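PAC2 family protein (Streptomyces avermitilis, PDB 3MNF) is of unknown function but belongs to the PAC2 family, whose eukaryotic members include a proteasome assembly chaperone. Local coordinates at residues Arg71-Arg76 against Leu85-Gly90; Ser99-Leu104 against Gly162-Ala167; Pro6-Ala11 against Glu114-Leu119. One frame throughout, in Å; residues are numbered along the deposited sequence.

Contact 1: residues Arg71-Arg76 against Leu85-Gly90; sequences RLSVVR and LVLVRG
V75 lies against two leucines of the opposite strand, L85 and L87, on the face of the sheet that also carries R71, S73 and R89. Its CG1, anti to the carbonyl carbon (chi1 -64°), meets L87 CD1 at 3.7 Å, and the two side chains stand at about a right angle. The other methyl, CG2, is directed at the CB of L85. On the reverse face L72 and V88 run alongside each other in the same direction, with L72 CD2 4.1 Å from V88 CG2; F107 of helix 97-111 covers L72 there, and L104 covers V88.

These residues belong to a beta hairpin, strands 70-78 and 82-91, whose arms are antiparallel and hydrogen-bonded at three alternate pairs, with the non-hydrogen-bonded pairs L72/V88 and V74/V86 between them. At R71/R89, R71 N to R89 O is 2.9 Å, with the donor well above the carbonyl plane. The return bond, R89 N to R71 O, measures 3.0 Å and lies in the plane of the R71 carbonyl. S73/L87 and V75/L85 repeat the reciprocal pair of hydrogen bonds, L87 N to S73 O being 2.8 Å.

Polar side-chain ends turn to partners beyond the hairpin. S73 OG passes L87 CB at 3.9 Å and hydrogen-bonds D30 of helix 21-32, while the guanidinium of R71 forms a salt bridge with E110 of the second subunit.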
ATOM      1  N   ARG A  71      18.358  10.507  -4.440  1.00 62.24           N
ATOM      2  CA  ARG A  71      18.029  11.821  -4.932  1.00 64.15           C
ATOM      3  C   ARG A  71      18.492  11.970  -6.372  1.00 64.70           C
ATOM      4  O   ARG A  71      19.542  11.448  -6.744  1.00 64.64           O
ATOM      5  CB  ARG A  71      18.635  12.868  -4.022  1.00 65.52           C
ATOM      6  CG  ARG A  71      18.080  14.269  -4.210  1.00 70.62           C
ATOM      7  CD  ARG A  71      18.447  15.192  -3.025  1.00 77.09           C
ATOM      8  NE  ARG A  71      18.535  14.456  -1.753  1.00 77.90           N
ATOM      9  CZ  ARG A  71      17.627  14.500  -0.779  1.00 79.15           C
ATOM     10  NH1 ARG A  71      16.528  15.262  -0.895  1.00 78.84           N
ATOM     11  NH2 ARG A  71      17.833  13.782   0.327  1.00 78.44           N
ATOM     12  N   LEU A  72      17.682  12.656  -7.180  1.00 65.81           N
ATOM     13  CA  LEU A  72      17.985  12.900  -8.586  1.00 67.13           C
ATOM     14  C   LEU A  72      18.289  14.378  -8.893  1.00 69.47           C
ATOM     15  O   LEU A  72      17.525  15.270  -8.508  1.00 70.56           O
ATOM     16  CB  LEU A  72      16.830  12.418  -9.461  1.00 66.86           C
ATOM     17  CG  LEU A  72      16.511  10.920  -9.479  1.00 65.97           C
ATOM     18  CD1 LEU A  72      15.451  10.570  -8.434  1.00 67.53           C
ATOM     19  CD2 LEU A  72      16.023  10.480 -10.848  1.00 64.47           C
ATOM     20  N   SER A  73      19.404  14.623  -9.582  1.00 70.59           N
ATOM     21  CA  SER A  73      19.764  15.973 -10.022  1.00 73.31           C
ATOM     22  C   SER A  73      20.271  15.975 -11.460  1.00 74.48           C
ATOM     23  O   SER A  73      20.703  14.929 -11.963  1.00 73.42           O
ATOM     24  CB  SER A  73      20.839  16.560  -9.118  1.00 74.68           C
ATOM     25  OG  SER A  73      22.040  15.827  -9.231  1.00 75.36           O
ATOM     26  N   VAL A  74      20.207  17.150 -12.097  1.00 76.94           N
ATOM     27  CA  VAL A  74      20.651  17.367 -13.488  1.00 79.18           C
ATOM     28  C   VAL A  74      21.931  18.170 -13.524  1.00 81.64           C
ATOM     29  O   VAL A  74      22.032  19.216 -12.876  1.00 83.13           O
ATOM     30  CB  VAL A  74      19.682  18.252 -14.303  1.00 80.80           C
ATOM     31  CG1 VAL A  74      19.857  18.000 -15.781  1.00 81.92           C
ATOM     32  CG2 VAL A  74      18.251  18.025 -13.903  1.00 81.30           C
ATOM     33  N   VAL A  75      22.893  17.705 -14.307  1.00 82.77           N
ATOM     34  CA  VAL A  75      24.077  18.497 -14.590  1.00 86.09           C
ATOM     35  C   VAL A  75      24.082  18.838 -16.072  1.00 88.94           C
ATOM     36  O   VAL A  75      23.643  18.039 -16.897  1.00 87.68           O
ATOM     37  CB  VAL A  75      25.414  17.816 -14.124  1.00 85.96           C
ATOM     38  CG1 VAL A  75      25.453  17.649 -12.621  1.00 83.35           C
ATOM     39  CG2 VAL A  75      25.615  16.484 -14.782  1.00 84.61           C
ATOM     40  N   ARG A  76      24.532  20.051 -16.394  1.00 93.45           N
ATOM     41  CA  ARG A  76      24.717  20.459 -17.789  1.00 97.45           C
ATOM     42  C   ARG A  76      26.208  20.530 -18.137  1.00100.77           C
ATOM     43  O   ARG A  76      26.913  21.461 -17.750  1.00103.10           O
ATOM     44  CB  ARG A  76      23.990  21.778 -18.100  1.00 99.18           C
ATOM     45  N   LEU A  85      23.330  15.339 -18.022  1.00 85.60           N
ATOM     46  CA  LEU A  85      23.477  14.109 -17.254  1.00 82.07           C
ATOM     47  C   LEU A  85      22.508  14.105 -16.076  1.00 79.04           C
ATOM     48  O   LEU A  85      22.234  15.145 -15.472  1.00 79.39           O
ATOM     49  CB  LEU A  85      24.911  13.916 -16.769  1.00 82.48           C
ATOM     50  CG  LEU A  85      25.836  12.959 -17.517  1.00 83.05           C
ATOM     51  CD1 LEU A  85      25.816  13.196 -18.991  1.00 86.54           C
ATOM     52  CD2 LEU A  85      27.252  13.091 -17.020  1.00 83.64           C
ATOM     53  N   VAL A  86      21.973  12.932 -15.774  1.00 76.01           N
ATOM     54  CA  VAL A  86      21.028  12.774 -14.692  1.00 72.95           C
ATOM     55  C   VAL A  86      21.741  11.940 -13.658  1.00 71.70           C
ATOM     56  O   VAL A  86      22.063  10.772 -13.907  1.00 71.70           O
ATOM     57  CB  VAL A  86      19.751  12.052 -15.169  1.00 71.72           C
ATOM     58  CG1 VAL A  86      18.858  11.730 -14.009  1.00 68.74           C
ATOM     59  CG2 VAL A  86      19.001  12.901 -16.195  1.00 72.80           C
ATOM     60  N   LEU A  87      22.016  12.527 -12.501  1.00 71.07           N
ATOM     61  CA  LEU A  87      22.760  11.799 -11.473  1.00 69.89           C
ATOM     62  C   LEU A  87      21.798  11.227 -10.444  1.00 68.15           C
ATOM     63  O   LEU A  87      20.821  11.891 -10.052  1.00 68.48           O
ATOM     64  CB  LEU A  87      23.811  12.690 -10.810  1.00 70.66           C
ATOM     65  CG  LEU A  87      24.788  13.328 -11.791  1.00 72.58           C
ATOM     66  CD1 LEU A  87      25.734  14.261 -11.087  1.00 75.31           C
ATOM     67  CD2 LEU A  87      25.552  12.272 -12.530  1.00 72.44           C
ATOM     68  N   VAL A  88      22.058   9.995 -10.023  1.00 66.59           N
ATOM     69  CA  VAL A  88      21.239   9.362  -9.025  1.00 64.89           C
ATOM     70  C   VAL A  88      22.114   8.971  -7.870  1.00 64.69           C
ATOM     71  O   VAL A  88      22.978   8.121  -8.021  1.00 65.75           O
ATOM     72  CB  VAL A  88      20.549   8.127  -9.592  1.00 64.26           C
ATOM     73  CG1 VAL A  88      19.733   7.403  -8.515  1.00 62.45           C
ATOM     74  CG2 VAL A  88      19.653   8.534 -10.761  1.00 66.06           C
ATOM     75  N   ARG A  89      21.888   9.591  -6.716  1.00 64.10           N
ATOM     76  CA  ARG A  89      22.689   9.337  -5.527  1.00 63.80           C
ATOM     77  C   ARG A  89      21.832   8.734  -4.440  1.00 62.53           C
ATOM     78  O   ARG A  89      21.002   9.424  -3.823  1.00 62.77           O
ATOM     79  CB  ARG A  89      23.305  10.635  -5.045  1.00 64.99           C
ATOM     80  CG  ARG A  89      24.318  11.180  -6.020  1.00 68.75           C
ATOM     81  CD  ARG A  89      24.887  12.495  -5.577  1.00 72.40           C
ATOM     82  NE  ARG A  89      25.502  12.375  -4.259  1.00 74.66           N
ATOM     83  CZ  ARG A  89      25.718  13.398  -3.443  1.00 75.16           C
ATOM     84  NH1 ARG A  89      25.371  14.622  -3.807  1.00 76.29           N
ATOM     85  NH2 ARG A  89      26.283  13.191  -2.268  1.00 75.45           N
ATOM     86  N   GLY A  90      22.014   7.444  -4.202  1.00 61.17           N
ATOM     87  CA  GLY A  90      21.128   6.766  -3.284  1.00 60.14           C
ATOM     88  C   GLY A  90      21.824   5.918  -2.254  1.00 60.84           C
ATOM     89  O   GLY A  90      23.015   5.652  -2.339  1.00 62.47           O
TER

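Contact 2: residues Ser99-Leu104 against Gly162-Ala167; sequences SFCNEL and GILQEA
C101 and L164 make the closest approach between these two helices, the sulfur of the cysteine resting on the backbone of the other helix, with SG 3.7 Å from L164 CA. The apolar contact spreads from there. C101 SG also lies 3.9 Å from I163 CG2, and the same distance separates it from L164 CB. Two torsions explain the meeting. The cysteine sulfur sits anti to its carbonyl carbon (chi1 -76°), and the branch methyl CG2 of I163, anti to the backbone N, is the arm that meets it, while CG1 takes the position anti to the carbonyl carbon (chi1 -67°) and leads away with CD1. One turn along, A167 presents its CB to C101 CB at 4.0 Å, methyl against methylene. A looser contact joins the branch ends of two leucines, L104 CD1 and L164 CD2, 4.3 Å apart; both leucines also touch F12 of strand 7-13.

The polar side chains take no part in the packing between the helices. Within 162-167, Q165 NE2 donates to E166 OE2 over 2.9 Å, meeting the oxygen from above the carboxylate plane. That same oxygen is also hydrogen-bonded to S139 OG, and it forms a salt bridge with R63 of the third subunit. S99 OG bonds E44 of that subunit, so both helices take part in the assembly interface.

The axes of the two segments pass 9.7 Å apart at a crossing angle of -53°. I160, which also touches C101, completes with I163, L164 and A167 the four-residue hole of a knob-into-hole contact, here between two helices layered on one face of an alpha/beta sheet.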
ATOM      1  N   SER A  99       9.868  -1.888  -7.284  1.00 60.92           N
ATOM      2  CA  SER A  99       9.213  -0.597  -7.383  1.00 61.86           C
ATOM      3  C   SER A  99      10.255   0.487  -7.433  1.00 60.91           C
ATOM      4  O   SER A  99      10.138   1.430  -8.205  1.00 62.08           O
ATOM      5  CB  SER A  99       8.344  -0.358  -6.173  1.00 62.27           C
ATOM      6  OG  SER A  99       7.665  -1.560  -5.828  1.00 67.10           O
ATOM      7  N   PHE A 100      11.280   0.358  -6.599  1.00 59.83           N
ATOM      8  CA  PHE A 100      12.354   1.321  -6.552  1.00 58.45           C
ATOM      9  C   PHE A 100      12.888   1.525  -7.949  1.00 59.51           C
ATOM     10  O   PHE A 100      13.035   2.661  -8.424  1.00 60.00           O
ATOM     11  CB  PHE A 100      13.429   0.739  -5.678  1.00 57.46           C
ATOM     12  CG  PHE A 100      14.583   1.647  -5.426  1.00 55.66           C
ATOM     13  CD1 PHE A 100      14.547   2.561  -4.379  1.00 54.33           C
ATOM     14  CD2 PHE A 100      15.751   1.525  -6.177  1.00 54.56           C
ATOM     15  CE1 PHE A 100      15.642   3.370  -4.108  1.00 55.02           C
ATOM     16  CE2 PHE A 100      16.867   2.339  -5.919  1.00 53.44           C
ATOM     17  CZ  PHE A 100      16.816   3.256  -4.893  1.00 54.62           C
ATOM     18  N   CYS A 101      13.156   0.407  -8.621  1.00 60.49           N
ATOM     19  CA  CYS A 101      13.760   0.431  -9.928  1.00 61.32           C
ATOM     20  C   CYS A 101      12.822   0.969 -10.962  1.00 62.37           C
ATOM     21  O   CYS A 101      13.262   1.703 -11.845  1.00 63.46           O
ATOM     22  CB  CYS A 101      14.227  -0.945 -10.308  1.00 62.17           C
ATOM     23  SG  CYS A 101      15.723  -1.335  -9.428  1.00 64.26           S
ATOM     24  N   ASN A 102      11.538   0.623 -10.851  1.00 62.54           N
ATOM     25  CA  ASN A 102      10.523   1.175 -11.721  1.00 63.28           C
ATOM     26  C   ASN A 102      10.456   2.670 -11.570  1.00 62.82           C
ATOM     27  O   ASN A 102      10.315   3.379 -12.543  1.00 63.98           O
ATOM     28  CB  ASN A 102       9.177   0.558 -11.424  1.00 64.47           C
ATOM     29  CG  ASN A 102       9.051  -0.856 -11.979  1.00 67.89           C
ATOM     30  OD1 ASN A 102       9.905  -1.323 -12.761  1.00 68.71           O
ATOM     31  ND2 ASN A 102       7.972  -1.557 -11.578  1.00 69.68           N
ATOM     32  N   GLU A 103      10.596   3.157 -10.347  1.00 62.00           N
ATOM     33  CA  GLU A 103      10.516   4.585 -10.089  1.00 62.30           C
ATOM     34  C   GLU A 103      11.645   5.321 -10.822  1.00 61.92           C
ATOM     35  O   GLU A 103      11.411   6.340 -11.468  1.00 62.94           O
ATOM     36  CB  GLU A 103      10.513   4.865  -8.587  1.00 61.33           C
ATOM     37  CG  GLU A 103       9.799   6.146  -8.192  1.00 65.86           C
ATOM     38  CD  GLU A 103       9.196   6.087  -6.790  1.00 71.21           C
ATOM     39  OE1 GLU A 103       8.480   5.123  -6.510  1.00 73.66           O
ATOM     40  OE2 GLU A 103       9.424   6.993  -5.947  1.00 75.87           O
ATOM     41  N   LEU A 104      12.865   4.792 -10.751  1.00 60.82           N
ATOM     42  CA  LEU A 104      13.978   5.402 -11.462  1.00 60.22           C
ATOM     43  C   LEU A 104      13.747   5.319 -12.967  1.00 61.90           C
ATOM     44  O   LEU A 104      13.922   6.305 -13.677  1.00 63.53           O
ATOM     45  CB  LEU A 104      15.292   4.749 -11.049  1.00 59.39           C
ATOM     46  CG  LEU A 104      15.678   4.883  -9.563  1.00 57.42           C
ATOM     47  CD1 LEU A 104      16.930   4.085  -9.230  1.00 55.69           C
ATOM     48  CD2 LEU A 104      15.892   6.322  -9.186  1.00 55.95           C
ATOM     49  N   GLY A 162      22.918  -4.545  -9.465  1.00 59.41           N
ATOM     50  CA  GLY A 162      22.618  -5.681 -10.332  1.00 61.16           C
ATOM     51  C   GLY A 162      21.173  -5.650 -10.776  1.00 61.31           C
ATOM     52  O   GLY A 162      20.881  -5.748 -11.971  1.00 62.61           O
ATOM     53  N   ILE A 163      20.270  -5.505  -9.805  1.00 60.34           N
ATOM     54  CA  ILE A 163      18.844  -5.467 -10.084  1.00 60.29           C
ATOM     55  C   ILE A 163      18.478  -4.343 -11.039  1.00 59.98           C
ATOM     56  O   ILE A 163      17.737  -4.558 -11.977  1.00 60.86           O
ATOM     57  CB  ILE A 163      18.011  -5.384  -8.782  1.00 59.73           C
ATOM     58  CG1 ILE A 163      18.147  -6.680  -7.968  1.00 60.72           C
ATOM     59  CG2 ILE A 163      16.547  -5.125  -9.079  1.00 59.65           C
ATOM     60  CD1 ILE A 163      18.006  -7.962  -8.761  1.00 60.87           C
ATOM     61  N   LEU A 164      19.016  -3.154 -10.802  1.00 59.60           N
ATOM     62  CA  LEU A 164      18.674  -1.986 -11.597  1.00 60.08           C
ATOM     63  C   LEU A 164      19.139  -2.171 -13.033  1.00 62.29           C
ATOM     64  O   LEU A 164      18.386  -1.922 -13.984  1.00 63.10           O
ATOM     65  CB  LEU A 164      19.260  -0.697 -10.998  1.00 58.54           C
ATOM     66  CG  LEU A 164      19.078   0.552 -11.884  1.00 58.50           C
ATOM     67  CD1 LEU A 164      17.611   0.904 -12.159  1.00 54.53           C
ATOM     68  CD2 LEU A 164      19.830   1.751 -11.306  1.00 57.74           C
ATOM     69  N   GLN A 165      20.379  -2.625 -13.187  1.00 63.99           N
ATOM     70  CA  GLN A 165      20.929  -2.861 -14.509  1.00 66.51           C
ATOM     71  C   GLN A 165      20.082  -3.918 -15.231  1.00 68.52           C
ATOM     72  O   GLN A 165      19.843  -3.805 -16.423  1.00 70.70           O
ATOM     73  CB  GLN A 165      22.407  -3.198 -14.428  1.00 66.84           C
ATOM     74  CG  GLN A 165      22.986  -3.745 -15.686  1.00 71.73           C
ATOM     75  CD  GLN A 165      22.911  -5.255 -15.713  1.00 76.86           C
ATOM     76  OE1 GLN A 165      23.243  -5.905 -14.726  1.00 77.79           O
ATOM     77  NE2 GLN A 165      22.468  -5.824 -16.839  1.00 80.66           N
ATOM     78  N   GLU A 166      19.555  -4.899 -14.512  1.00 68.99           N
ATOM     79  CA  GLU A 166      18.672  -5.868 -15.171  1.00 71.70           C
ATOM     80  C   GLU A 166      17.273  -5.343 -15.490  1.00 71.54           C
ATOM     81  O   GLU A 166      16.700  -5.701 -16.517  1.00 73.40           O
ATOM     82  CB  GLU A 166      18.614  -7.191 -14.412  1.00 72.47           C
ATOM     83  CG  GLU A 166      19.856  -8.045 -14.611  1.00 76.68           C
ATOM     84  CD  GLU A 166      20.055  -8.482 -16.065  1.00 82.84           C
ATOM     85  OE1 GLU A 166      19.054  -8.898 -16.701  1.00 85.44           O
ATOM     86  OE2 GLU A 166      21.211  -8.399 -16.567  1.00 84.84           O
ATOM     87  N   ALA A 167      16.738  -4.496 -14.609  1.00 69.63           N
ATOM     88  CA  ALA A 167      15.447  -3.868 -14.822  1.00 69.90           C
ATOM     89  C   ALA A 167      15.493  -3.029 -16.093  1.00 71.79           C
ATOM     90  O   ALA A 167      14.537  -3.028 -16.876  1.00 73.36           O
ATOM     91  CB  ALA A 167      15.068  -3.013 -13.632  1.00 67.33           C
TER

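Contact 3: residues Pro6-Ala11 against Glu114-Leu119; sequences PVMVAA and ELVVVL
V7 and L115 stand side by side and point the same way, the CG1 of V7 reaching L115 CD2 at 4.1 Å. That methyl is anti to the backbone N (chi1 -180°), which turns it across to the neighbouring strand, where V117 CG2, two residues on and on the same face, meets it at 4.2 Å. Further along the same face V9 and L119 meet at a slant, V9 CG1 being 4.2 Å from L119 CG. On the reverse face the contacts are wider: M8, built as selenomethionine, brings its CG to V116 CG1 at 4.3 Å before its chain bends away at the CG-SE bond, and A10 offers only its CB to V118 CG1 at 4.4 Å.

Between the two sets of side chains the backbones pair in parallel, and M8 and A10 each donate to one residue of 115-119 and accept from another. V117 N to M8 O is 2.8 Å and L119 N to A10 O is 2.9 Å, both bonds arriving nearly head-on to the carbonyl. E114 N adds a bond to P6 O just ahead of strand 7-13.

Strand 7-13 lies between 82-91 and 115-124, and 115-124 is flanked on its other side by 175-183. Helices 192-206 and 21-32 cover the face of V117 and L119, I206 reaching L115 and V26 reaching A11.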
ATOM      1  N   PRO A   6      20.552  12.326 -23.227  1.00 92.09           N
ATOM      2  CA  PRO A   6      20.815  12.377 -21.758  1.00 87.17           C
ATOM      3  C   PRO A   6      21.225  11.042 -21.171  1.00 83.84           C
ATOM      4  O   PRO A   6      20.620  10.034 -21.491  1.00 84.28           O
ATOM      5  CB  PRO A   6      19.474  12.802 -21.147  1.00 85.50           C
ATOM      6  CG  PRO A   6      18.622  13.201 -22.270  1.00 89.65           C
ATOM      7  CD  PRO A   6      19.137  12.585 -23.534  1.00 92.82           C
ATOM      8  N   VAL A   7      22.240  11.033 -20.315  1.00 81.13           N
ATOM      9  CA  VAL A   7      22.705   9.797 -19.674  1.00 77.91           C
ATOM     10  C   VAL A   7      22.449   9.861 -18.172  1.00 74.42           C
ATOM     11  O   VAL A   7      22.628  10.904 -17.544  1.00 74.16           O
ATOM     12  CB  VAL A   7      24.220   9.549 -19.916  1.00 78.92           C
ATOM     13  CG1 VAL A   7      24.676   8.260 -19.254  1.00 77.21           C
ATOM     14  CG2 VAL A   7      24.532   9.491 -21.383  1.00 81.64           C
HETATM   15  N   MSE A   8      22.035   8.742 -17.595  1.00 71.94           N
HETATM   16  CA  MSE A   8      21.823   8.650 -16.159  1.00 68.40           C
HETATM   17  C   MSE A   8      22.991   7.893 -15.558  1.00 66.88           C
HETATM   18  O   MSE A   8      23.330   6.795 -16.001  1.00 67.79           O
HETATM   19  CB  MSE A   8      20.493   7.937 -15.867  1.00 67.58           C
HETATM   20  CG  MSE A   8      20.264   7.519 -14.396  1.00 66.16           C
HETATM   21 SE   MSE A   8      18.517   6.638 -14.118  0.75 66.32          SE
HETATM   22  CE  MSE A   8      17.243   8.102 -14.382  1.00 62.45           C
ATOM     23  N   VAL A   9      23.620   8.481 -14.554  1.00 64.98           N
ATOM     24  CA  VAL A   9      24.709   7.816 -13.855  1.00 63.49           C
ATOM     25  C   VAL A   9      24.281   7.634 -12.424  1.00 60.93           C
ATOM     26  O   VAL A   9      24.014   8.612 -11.744  1.00 60.41           O
ATOM     27  CB  VAL A   9      26.004   8.656 -13.878  1.00 64.75           C
ATOM     28  CG1 VAL A   9      27.140   7.891 -13.224  1.00 64.85           C
ATOM     29  CG2 VAL A   9      26.366   9.022 -15.292  1.00 66.07           C
ATOM     30  N   ALA A  10      24.216   6.399 -11.961  1.00 59.53           N
ATOM     31  CA  ALA A  10      23.716   6.155 -10.616  1.00 58.20           C
ATOM     32  C   ALA A  10      24.730   5.452  -9.746  1.00 58.50           C
ATOM     33  O   ALA A  10      25.607   4.759 -10.247  1.00 60.51           O
ATOM     34  CB  ALA A  10      22.448   5.356 -10.671  1.00 57.45           C
ATOM     35  N   ALA A  11      24.610   5.633  -8.439  1.00 57.71           N
ATOM     36  CA  ALA A  11      25.474   4.963  -7.479  1.00 58.59           C
ATOM     37  C   ALA A  11      24.753   4.851  -6.149  1.00 57.99           C
ATOM     38  O   ALA A  11      24.003   5.770  -5.781  1.00 57.78           O
ATOM     39  CB  ALA A  11      26.790   5.717  -7.307  1.00 60.04           C
ATOM     40  N   GLU A 114      18.788   7.933 -22.612  1.00 80.91           N
ATOM     41  CA  GLU A 114      19.098   6.933 -23.638  1.00 83.31           C
ATOM     42  C   GLU A 114      20.025   5.825 -23.178  1.00 80.98           C
ATOM     43  O   GLU A 114      20.041   4.756 -23.792  1.00 82.58           O
ATOM     44  CB  GLU A 114      19.623   7.579 -24.923  1.00 87.62           C
ATOM     45  CG  GLU A 114      18.511   8.083 -25.859  1.00 94.04           C
ATOM     46  CD  GLU A 114      17.366   7.065 -26.091  1.00 98.75           C
ATOM     47  OE1 GLU A 114      17.332   5.993 -25.422  1.00 96.79           O
ATOM     48  OE2 GLU A 114      16.495   7.353 -26.954  1.00103.08           O
ATOM     49  N   LEU A 115      20.772   6.085 -22.104  1.00 77.43           N
ATOM     50  CA  LEU A 115      21.694   5.120 -21.530  1.00 74.67           C
ATOM     51  C   LEU A 115      21.805   5.299 -20.012  1.00 71.58           C
ATOM     52  O   LEU A 115      21.913   6.428 -19.515  1.00 70.77           O
ATOM     53  CB  LEU A 115      23.059   5.285 -22.188  1.00 76.14           C
ATOM     54  CG  LEU A 115      24.311   4.707 -21.532  1.00 73.59           C
ATOM     55  CD1 LEU A 115      24.402   3.194 -21.699  1.00 72.19           C
ATOM     56  CD2 LEU A 115      25.513   5.385 -22.114  1.00 72.13           C
ATOM     57  N   VAL A 116      21.781   4.180 -19.287  1.00 69.68           N
ATOM     58  CA  VAL A 116      21.990   4.193 -17.838  1.00 67.31           C
ATOM     59  C   VAL A 116      23.330   3.550 -17.451  1.00 67.56           C
ATOM     60  O   VAL A 116      23.548   2.351 -17.699  1.00 68.26           O
ATOM     61  CB  VAL A 116      20.862   3.451 -17.098  1.00 65.32           C
ATOM     62  CG1 VAL A 116      21.078   3.516 -15.618  1.00 62.43           C
ATOM     63  CG2 VAL A 116      19.528   4.050 -17.436  1.00 66.13           C
ATOM     64  N   VAL A 117      24.225   4.326 -16.841  1.00 67.19           N
ATOM     65  CA  VAL A 117      25.438   3.730 -16.277  1.00 67.50           C
ATOM     66  C   VAL A 117      25.371   3.675 -14.753  1.00 66.20           C
ATOM     67  O   VAL A 117      25.110   4.690 -14.088  1.00 66.18           O
ATOM     68  CB  VAL A 117      26.716   4.470 -16.680  1.00 69.11           C
ATOM     69  CG1 VAL A 117      27.935   3.694 -16.192  1.00 68.79           C
ATOM     70  CG2 VAL A 117      26.765   4.714 -18.201  1.00 71.34           C
ATOM     71  N   VAL A 118      25.614   2.500 -14.190  1.00 65.85           N
ATOM     72  CA  VAL A 118      25.609   2.370 -12.739  1.00 64.73           C
ATOM     73  C   VAL A 118      27.016   2.072 -12.236  1.00 65.71           C
ATOM     74  O   VAL A 118      27.721   1.257 -12.818  1.00 67.42           O
ATOM     75  CB  VAL A 118      24.636   1.266 -12.261  1.00 63.94           C
ATOM     76  CG1 VAL A 118      24.387   1.400 -10.748  1.00 61.63           C
ATOM     77  CG2 VAL A 118      23.324   1.309 -13.062  1.00 62.89           C
ATOM     78  N   LEU A 119      27.427   2.722 -11.159  1.00 65.30           N
ATOM     79  CA  LEU A 119      28.778   2.534 -10.674  1.00 66.70           C
ATOM     80  C   LEU A 119      28.777   1.726  -9.398  1.00 66.47           C
ATOM     81  O   LEU A 119      27.905   1.895  -8.562  1.00 66.07           O
ATOM     82  CB  LEU A 119      29.432   3.886 -10.427  1.00 67.41           C
ATOM     83  CG  LEU A 119      29.501   4.897 -11.579  1.00 67.95           C
ATOM     84  CD1 LEU A 119      30.358   6.086 -11.189  1.00 67.93           C
ATOM     85  CD2 LEU A 119      30.042   4.264 -12.842  1.00 68.91           C
TER

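How the contacts relate
Contacts 1 and 3 share one mixed sheet: strand 82-91 also pairs with 7-13, and V86 is linked by backbone bonds to V7 and V9. Both rely on regular backbone hydrogen bonds, antiparallel in contact 1 and parallel in contact 3. Contact 2 forms a second layer, with apolar side-chain packing alone between its segments. It reaches the sheet through the L104 side chain on V88 and its carbonyl oxygen beside M8, and through L164 on V118. Helix 97-111 connects strand 82-91 to 115-124 as a beta-alpha-beta crossover. All three contacts are mostly buried; contact 3 is deepest and touches no other subunit, whereas R71 of contact 1 and E166 beside contact 2 form salt bridges with other subunits.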